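Local coordinates for putative alpha-L-fucosidase (Bacteroides thetaiotaomicron, PDB 4H41), which is a putative alpha-L-fucosidase that probably hydrolyses fucose-containing host glycans, in a family of unknown function, at residues Ile247-Leu252 against Phe290-Met295; Glu275-Asp278 against Arg284-Pro287; Phe313-Phe316 against Ala322-Gln325. All coordinates share one frame; numbering follows the deposited sequence.

Contact 1 (Ile247-Leu252 against Phe290-Met295); sequences IDYDEL and FDKLRM
Tyr249 meets Lys292 and Met295, two residues one turn apart on helix 290-302. Met295 is selenomethionine here. Followed outward, the tyrosine touches Met295 first and then Lys292. Tyr249 CB lies 3.6 Å from Met295 CE. Tyr249 CG is the closest point to that methyl, with Met295 CE 3.5 Å away. CD1 and CD2 are a little farther from the same carbon. The ring then passes on to the lysine. Tyr249 CE1 meets Lys292 CB at 3.9 Å, and Tyr249 CZ lies 3.7 Å from Lys292 CD. At the tip, Tyr249 OH is 3.3 Å from Lys292 CD.

The lysine runs obliquely across the ring. Its CG forms an off-centre CH-pi contact, 4.3 Å from the Tyr249 ring centroid and 30° off the normal. Beyond CG the lysine chain is extended, which carries NZ past the phenol to a salt bridge with Asp280. Tyr249 OH hydrogen-bonds the same carboxylate oxygen, OD2, so one oxygen holds both polar ends. Met295 approaches at about a right angle to Tyr249. Its chain bends at the last torsion (chi3 -45°), which brings CE against the start of the ring. Leu252 adds a smaller contact: its CD1 lies 3.9 Å from Met295 O.

No hydrogen bond crosses directly between the segments. Tyr249 N donates to Asp248 OD1 at 2.9 Å within the loop. Tyr95 and Phe81 of a second subunit pack on Tyr249 and Met295.

The loop follows barrel strand 239-243. The contact joins this loop, and the first residue of helix 252-266, to the first turns of helix 290-302 on the outer layer of a TIM barrel.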
loop_
_atom_site.group_PDB
_atom_site.type_symbol
_atom_site.label_atom_id
_atom_site.label_comp_id
_atom_site.label_asym_id
_atom_site.label_seq_id
_atom_site.Cartn_x
_atom_site.Cartn_y
_atom_site.Cartn_z
ATOM N N ILE B 247 13.702 4.084 -16.876
ATOM C CA ILE B 247 14.247 3.273 -17.963
ATOM C C ILE B 247 14.404 1.845 -17.441
ATOM O O ILE B 247 14.489 1.624 -16.232
ATOM C CB ILE B 247 15.576 3.842 -18.528
ATOM C CG1 ILE B 247 16.648 3.998 -17.461
ATOM C CG2 ILE B 247 15.317 5.164 -19.268
ATOM C CD1 ILE B 247 18.028 4.381 -18.029
ATOM N N ASP B 248 14.533 0.907 -18.353
ATOM C CA ASP B 248 14.747 -0.498 -17.976
ATOM C C ASP B 248 16.192 -0.708 -17.536
ATOM O O ASP B 248 17.095 0.072 -17.889
ATOM C CB ASP B 248 14.362 -1.416 -19.117
ATOM C CG ASP B 248 13.827 -2.787 -18.710
ATOM O OD1 ASP B 248 13.986 -3.166 -17.510
ATOM O OD2 ASP B 248 13.191 -3.450 -19.567
ATOM N N TYR B 249 16.426 -1.770 -16.784
ATOM C CA TYR B 249 17.753 -2.033 -16.190
ATOM C C TYR B 249 18.814 -2.380 -17.239
ATOM O O TYR B 249 19.981 -2.165 -16.975
ATOM C CB TYR B 249 17.703 -3.113 -15.087
ATOM C CG TYR B 249 16.644 -2.789 -14.059
ATOM C CD1 TYR B 249 16.867 -1.833 -13.080
ATOM C CD2 TYR B 249 15.379 -3.354 -14.138
ATOM C CE1 TYR B 249 15.851 -1.443 -12.202
ATOM C CE2 TYR B 249 14.372 -3.000 -13.241
ATOM C CZ TYR B 249 14.611 -2.035 -12.283
ATOM O OH TYR B 249 13.599 -1.617 -11.445
ATOM N N ASP B 250 18.411 -2.818 -18.415
ATOM C CA ASP B 250 19.361 -3.100 -19.495
ATOM C C ASP B 250 19.581 -1.825 -20.386
ATOM O O ASP B 250 20.316 -1.888 -21.371
ATOM C CB ASP B 250 18.898 -4.286 -20.339
ATOM C CG ASP B 250 17.528 -4.167 -20.943
ATOM O OD1 ASP B 250 16.910 -3.100 -20.802
ATOM O OD2 ASP B 250 17.048 -5.171 -21.527
ATOM N N GLU B 251 18.978 -0.677 -20.022
ATOM C CA GLU B 251 19.168 0.598 -20.731
ATOM C C GLU B 251 20.046 1.564 -19.944
ATOM O O GLU B 251 20.332 2.653 -20.431
ATOM C CB GLU B 251 17.802 1.262 -20.985
ATOM C CG GLU B 251 16.919 0.404 -21.852
ATOM C CD GLU B 251 15.523 0.944 -22.094
ATOM O OE1 GLU B 251 14.891 1.492 -21.157
ATOM O OE2 GLU B 251 15.021 0.708 -23.213
ATOM N N LEU B 252 20.503 1.166 -18.746
ATOM C CA LEU B 252 21.272 2.044 -17.855
ATOM C C LEU B 252 22.578 2.470 -18.484
ATOM O O LEU B 252 22.902 3.662 -18.480
ATOM C CB LEU B 252 21.561 1.328 -16.528
ATOM C CG LEU B 252 20.324 1.041 -15.623
ATOM C CD1 LEU B 252 20.693 0.077 -14.538
ATOM C CD2 LEU B 252 19.803 2.289 -15.023
ATOM N N PHE B 290 16.636 -4.852 -3.457
ATOM C CA PHE B 290 18.050 -4.516 -3.361
ATOM C C PHE B 290 18.814 -4.743 -4.680
ATOM O O PHE B 290 19.558 -3.863 -5.119
ATOM C CB PHE B 290 18.736 -5.320 -2.254
ATOM C CG PHE B 290 20.232 -5.097 -2.287
ATOM C CD1 PHE B 290 20.766 -3.827 -2.107
ATOM C CD2 PHE B 290 21.086 -6.115 -2.663
ATOM C CE1 PHE B 290 22.146 -3.613 -2.216
ATOM C CE2 PHE B 290 22.453 -5.884 -2.823
ATOM C CZ PHE B 290 22.971 -4.646 -2.557
ATOM N N ASP B 291 18.633 -5.896 -5.313
ATOM C CA ASP B 291 19.395 -6.176 -6.561
ATOM C C ASP B 291 19.116 -5.174 -7.647
ATOM O O ASP B 291 20.016 -4.850 -8.404
ATOM C CB ASP B 291 19.172 -7.597 -7.099
ATOM C CG ASP B 291 20.128 -8.632 -6.519
ATOM O OD1 ASP B 291 21.126 -8.229 -5.866
ATOM O OD2 ASP B 291 19.952 -9.836 -6.825
ATOM N N LYS B 292 17.914 -4.576 -7.671
ATOM C CA LYS B 292 17.648 -3.527 -8.663
ATOM C C LYS B 292 18.430 -2.272 -8.327
ATOM O O LYS B 292 19.022 -1.650 -9.229
ATOM C CB LYS B 292 16.158 -3.213 -8.748
ATOM C CG LYS B 292 15.343 -4.355 -9.351
ATOM C CD LYS B 292 13.847 -4.082 -9.247
ATOM C CE LYS B 292 13.034 -5.258 -9.775
ATOM N NZ LYS B 292 11.581 -4.924 -9.750
ATOM N N LEU B 293 18.446 -1.880 -7.044
ATOM C CA LEU B 293 19.204 -0.706 -6.604
ATOM C C LEU B 293 20.702 -0.951 -6.903
ATOM O O LEU B 293 21.410 -0.066 -7.399
ATOM C CB LEU B 293 19.006 -0.442 -5.118
ATOM C CG LEU B 293 19.751 0.784 -4.574
ATOM C CD1 LEU B 293 19.382 2.051 -5.287
ATOM C CD2 LEU B 293 19.469 0.990 -3.092
ATOM N N ARG B 294 21.166 -2.157 -6.585
ATOM C CA ARG B 294 22.583 -2.545 -6.775
ATOM C C ARG B 294 22.943 -2.367 -8.250
ATOM O O ARG B 294 23.977 -1.845 -8.563
ATOM C CB ARG B 294 22.824 -4.004 -6.322
ATOM C CG ARG B 294 24.218 -4.406 -6.513
ATOM C CD ARG B 294 24.515 -5.840 -6.197
ATOM N NE ARG B 294 23.593 -6.784 -6.787
ATOM C CZ ARG B 294 23.615 -7.251 -8.032
ATOM N NH1 ARG B 294 24.563 -6.873 -8.877
ATOM N NH2 ARG B 294 22.726 -8.143 -8.421
HETATM N N MSE B 295 22.117 -2.877 -9.143
HETATM C CA MSE B 295 22.422 -2.770 -10.584
HETATM C C MSE B 295 22.502 -1.300 -11.040
HETATM O O MSE B 295 23.353 -0.966 -11.862
HETATM C CB MSE B 295 21.383 -3.534 -11.387
HETATM C CG MSE B 295 21.546 -5.017 -11.282
HETATM SE SE MSE B 295 20.175 -5.851 -12.474
HETATM C CE MSE B 295 18.547 -4.937 -12.141
#

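Contact 2 (Glu275-Asp278 against Arg284-Pro287); sequences ESFD and RFLP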
loop_
_atom_site.group_PDB
_atom_site.type_symbol
_atom_site.label_atom_id
_atom_site.label_comp_id
_atom_site.label_asym_id
_atom_site.label_seq_id
_atom_site.Cartn_x
_atom_site.Cartn_y
_atom_site.Cartn_z
ATOM N N GLU B 275 16.793 5.930 -7.290
ATOM C CA GLU B 275 15.509 5.711 -6.622
ATOM C C GLU B 275 15.544 4.433 -5.794
ATOM O O GLU B 275 15.887 3.367 -6.314
ATOM C CB GLU B 275 14.401 5.657 -7.644
ATOM C CG GLU B 275 14.228 6.995 -8.345
ATOM C CD GLU B 275 13.146 7.037 -9.406
ATOM O OE1 GLU B 275 12.728 5.948 -9.866
ATOM O OE2 GLU B 275 12.605 8.144 -9.646
ATOM N N SER B 276 15.153 4.532 -4.514
ATOM C CA SER B 276 15.166 3.390 -3.602
ATOM C C SER B 276 13.771 2.838 -3.357
ATOM O O SER B 276 13.575 1.962 -2.489
ATOM C CB SER B 276 15.902 3.774 -2.320
ATOM O OG SER B 276 15.455 4.997 -1.792
ATOM N N PHE B 277 12.805 3.235 -4.220
ATOM C CA PHE B 277 11.445 2.708 -4.242
ATOM C C PHE B 277 11.262 1.945 -5.551
ATOM O O PHE B 277 11.991 2.205 -6.519
ATOM C CB PHE B 277 10.402 3.800 -4.072
ATOM C CG PHE B 277 10.426 4.845 -5.152
ATOM C CD1 PHE B 277 11.285 5.928 -5.069
ATOM C CD2 PHE B 277 9.662 4.698 -6.305
ATOM C CE1 PHE B 277 11.330 6.880 -6.083
ATOM C CE2 PHE B 277 9.698 5.662 -7.306
ATOM C CZ PHE B 277 10.503 6.772 -7.162
ATOM N N ASP B 278 10.310 1.007 -5.589
ATOM C CA ASP B 278 10.104 0.165 -6.736
ATOM C C ASP B 278 9.026 0.724 -7.678
ATOM O O ASP B 278 7.890 0.844 -7.304
ATOM C CB ASP B 278 9.720 -1.265 -6.256
ATOM C CG ASP B 278 10.156 -2.332 -7.230
ATOM O OD1 ASP B 278 9.778 -2.225 -8.417
ATOM O OD2 ASP B 278 10.925 -3.285 -6.806
ATOM N N ARG B 284 2.145 2.050 -5.454
ATOM C CA ARG B 284 3.016 3.174 -5.748
ATOM C C ARG B 284 3.185 3.999 -4.495
ATOM O O ARG B 284 2.317 4.798 -4.205
ATOM C CB ARG B 284 2.424 3.987 -6.912
ATOM C CG ARG B 284 2.383 3.138 -8.205
ATOM C CD ARG B 284 1.695 3.849 -9.339
ATOM N NE ARG B 284 2.507 4.888 -9.949
ATOM C CZ ARG B 284 3.510 4.690 -10.811
ATOM N NH1 ARG B 284 3.882 3.449 -11.151
ATOM N NH2 ARG B 284 4.159 5.723 -11.325
ATOM N N PHE B 285 4.255 3.803 -3.687
ATOM C CA PHE B 285 5.441 2.980 -3.924
ATOM C C PHE B 285 5.959 2.429 -2.630
ATOM O O PHE B 285 5.799 3.066 -1.595
ATOM C CB PHE B 285 6.576 3.829 -4.554
ATOM C CG PHE B 285 6.181 4.627 -5.772
ATOM C CD1 PHE B 285 6.261 4.074 -7.041
ATOM C CD2 PHE B 285 5.793 5.953 -5.654
ATOM C CE1 PHE B 285 5.892 4.820 -8.170
ATOM C CE2 PHE B 285 5.430 6.693 -6.777
ATOM C CZ PHE B 285 5.515 6.128 -8.030
ATOM N N LEU B 286 6.598 1.256 -2.693
ATOM C CA LEU B 286 7.255 0.630 -1.551
ATOM C C LEU B 286 8.729 0.437 -1.869
ATOM O O LEU B 286 9.155 0.709 -3.002
ATOM C CB LEU B 286 6.553 -0.702 -1.215
ATOM C CG LEU B 286 5.201 -0.517 -0.549
ATOM C CD1 LEU B 286 4.507 -1.862 -0.439
ATOM C CD2 LEU B 286 5.329 0.120 0.804
ATOM N N PRO B 287 9.539 0.074 -0.846
ATOM C CA PRO B 287 10.977 -0.062 -1.094
ATOM C C PRO B 287 11.338 -0.995 -2.252
ATOM O O PRO B 287 10.685 -2.031 -2.517
ATOM C CB PRO B 287 11.501 -0.589 0.237
ATOM C CG PRO B 287 10.509 -0.035 1.255
ATOM C CD PRO B 287 9.225 -0.150 0.586
HETATM O O HOH W 1 6.452 -0.085 -5.213
HETATM O O HOH W 2 10.051 -4.129 -4.274
#
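Phe277 and Pro287 form a single backbone bridge, CA atoms 4.2 Å apart, and beside it Asp278 N donates to Leu286 O at 2.8 Å with an N-H...O angle of 161°. Leu286 O also receives a CA-H...O contact from Phe277 CA. Water 1 extends the pairing: it donates to Asp278 O and accepts from Leu286 N. Water 2 donates to both Asp278 OD2 and Pro287 O, while Asp278 OD1 accepts from Asp280 N.

Phe277 and Phe285 lie side by side and point the same way. The edge of Phe277 is turned to the face of Phe285, with centroids 4.7 Å apart and planes at 55°. Phe277 CD2 comes to 3.5 Å from Phe285 CG. Phe277 CG sits between the backbone N and carbonyl carbon (chi1 61°), a position that swings the ring alongside its partner. Arg284 CB covers the opposite face of Phe285, 3.7 Å above the plane. An alanine in place of Phe285 is likely to leave the Phe277 edge without its aromatic face, and so less firmly held on that side.

This loop follows the seventh strand, at the barrel end where TIM-barrel active sites lie. An unidentified ligand about 3 Å from the Phe277 side chain is consistent with a pocket there. One direct hydrogen bond and two waters tie the loop's two buried arms, with the phenylalanine pair beside them.

Contact 3 (Phe313-Phe316 against Ala322-Gln325); sequences FSHF and AYLQ
The short helix 313-316 follows the last barrel strand, 307-310, and here it packs against the turn that leads into helix 324-337. Tyr323 carries the contact, meeting both His315 and Phe316. Phe316 and Tyr323 lie side by side, pointing the same way. Their ring planes are 32° apart and their centroids 5.8 Å, an oblique pairing. The closest atoms are Phe316 CE1 and Tyr323 CE2, at 3.7 Å. Within its own segment His315 CB lies over the centre of the Phe316 ring, 3.6 Å above its plane.

Tyr323 CD2 also approaches the backbone, 3.5 Å from His315 O. That carbonyl takes a hydrogen bond from Ser321 OG. The imidazole meets Tyr323 CE2 near its plane, at the edge, with His315 CD2 4.2 Å away. Both imidazole nitrogens have partners elsewhere: ND1 bonds Glu312 and NE2 bonds Pro47 O. The first torsion of Tyr323 (chi1 -52°) sets CG opposite the carbonyl carbon and directs the ring to the short helix.

No hydrogen bond joins the two segments directly. The arrangement belongs to the closing beta-alpha unit of a TIM barrel, where a short extra helix sits between the eighth strand and the eighth main helix.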
loop_
_atom_site.group_PDB
_atom_site.type_symbol
_atom_site.label_atom_id
_atom_site.label_comp_id
_atom_site.label_asym_id
_atom_site.label_seq_id
_atom_site.Cartn_x
_atom_site.Cartn_y
_atom_site.Cartn_z
ATOM N N PHE B 313 15.747 8.206 1.493
ATOM C CA PHE B 313 16.197 7.361 2.600
ATOM C C PHE B 313 15.124 7.104 3.647
ATOM O O PHE B 313 14.913 5.932 4.008
ATOM C CB PHE B 313 17.417 7.960 3.269
ATOM C CG PHE B 313 17.952 7.158 4.418
ATOM C CD1 PHE B 313 17.499 7.381 5.712
ATOM C CD2 PHE B 313 18.943 6.216 4.223
ATOM C CE1 PHE B 313 17.974 6.619 6.776
ATOM C CE2 PHE B 313 19.394 5.434 5.285
ATOM C CZ PHE B 313 18.920 5.657 6.558
ATOM N N SER B 314 14.511 8.162 4.185
ATOM C CA SER B 314 13.594 8.008 5.337
ATOM C C SER B 314 12.456 6.999 5.117
ATOM O O SER B 314 12.073 6.328 6.066
ATOM C CB SER B 314 13.039 9.339 5.784
ATOM O OG SER B 314 14.144 10.158 6.157
ATOM N N HIS B 315 11.850 6.978 3.939
ATOM C CA HIS B 315 10.785 6.023 3.660
ATOM C C HIS B 315 11.294 4.707 3.141
ATOM O O HIS B 315 10.685 3.647 3.415
ATOM C CB HIS B 315 9.819 6.587 2.609
ATOM C CG HIS B 315 8.884 7.639 3.124
ATOM N ND1 HIS B 315 9.274 8.949 3.255
ATOM C CD2 HIS B 315 7.589 7.538 3.501
ATOM C CE1 HIS B 315 8.213 9.604 3.708
ATOM N NE2 HIS B 315 7.171 8.796 3.821
ATOM N N PHE B 316 12.311 4.751 2.272
ATOM C CA PHE B 316 12.664 3.569 1.507
ATOM C C PHE B 316 13.935 2.836 1.908
ATOM O O PHE B 316 14.086 1.704 1.469
ATOM C CB PHE B 316 12.670 3.905 0.021
ATOM C CG PHE B 316 11.321 4.461 -0.390
ATOM C CD1 PHE B 316 10.192 3.659 -0.385
ATOM C CD2 PHE B 316 11.173 5.797 -0.740
ATOM C CE1 PHE B 316 8.940 4.164 -0.742
ATOM C CE2 PHE B 316 9.913 6.298 -1.120
ATOM C CZ PHE B 316 8.806 5.487 -1.074
ATOM N N ALA B 322 8.118 3.130 8.253
ATOM C CA ALA B 322 6.882 2.337 8.386
ATOM C C ALA B 322 6.870 1.166 7.394
ATOM O O ALA B 322 6.125 0.204 7.581
ATOM C CB ALA B 322 5.671 3.234 8.136
ATOM N N TYR B 323 7.656 1.266 6.295
ATOM C CA TYR B 323 7.809 0.218 5.317
ATOM C C TYR B 323 8.979 -0.619 5.791
ATOM O O TYR B 323 10.133 -0.259 5.556
ATOM C CB TYR B 323 8.068 0.789 3.900
ATOM C CG TYR B 323 7.079 1.837 3.440
ATOM C CD1 TYR B 323 5.735 1.798 3.849
ATOM C CD2 TYR B 323 7.452 2.822 2.535
ATOM C CE1 TYR B 323 4.806 2.698 3.348
ATOM C CE2 TYR B 323 6.536 3.762 2.068
ATOM C CZ TYR B 323 5.215 3.698 2.477
ATOM O OH TYR B 323 4.292 4.618 2.045
ATOM N N LEU B 324 8.696 -1.740 6.450
ATOM C CA LEU B 324 9.738 -2.560 7.091
ATOM C C LEU B 324 10.675 -3.199 6.072
ATOM O O LEU B 324 11.787 -3.572 6.437
ATOM C CB LEU B 324 9.152 -3.609 8.023
ATOM C CG LEU B 324 8.276 -3.050 9.179
ATOM C CD1 LEU B 324 7.792 -4.187 10.063
ATOM C CD2 LEU B 324 9.041 -2.048 10.004
ATOM N N GLN B 325 10.291 -3.213 4.792
ATOM C CA GLN B 325 11.166 -3.675 3.702
ATOM C C GLN B 325 12.366 -2.739 3.556
ATOM O O GLN B 325 13.402 -3.137 3.026
ATOM C CB GLN B 325 10.408 -3.764 2.347
ATOM C CG GLN B 325 9.057 -4.504 2.404
ATOM C CD GLN B 325 7.869 -3.607 2.706
ATOM O OE1 GLN B 325 7.993 -2.568 3.377
ATOM N NE2 GLN B 325 6.703 -3.962 2.217
#

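Contacts 2 and 3 are buried and adjoin, their centres about 9 Å apart. Leu286 and Pro287 of contact 2 pack on Tyr323 of contact 3, and Phe277 meets Phe316, so the aromatic side chains form one continuous group. Contact 1 lies farther out and is only partly buried. Contact 2 lies in the loop leading into helix 290-302, which contact 1 uses, and a long, weak ion pair between Lys292 and Asp278 connects them. Contact 3 belongs to the following unit and does not touch contact 1. Only contact 2 has a direct hydrogen bond between its segments. Contacts 2 and 3 share aromatic packing, while contact 1 sets aliphatic chains on a tyrosine.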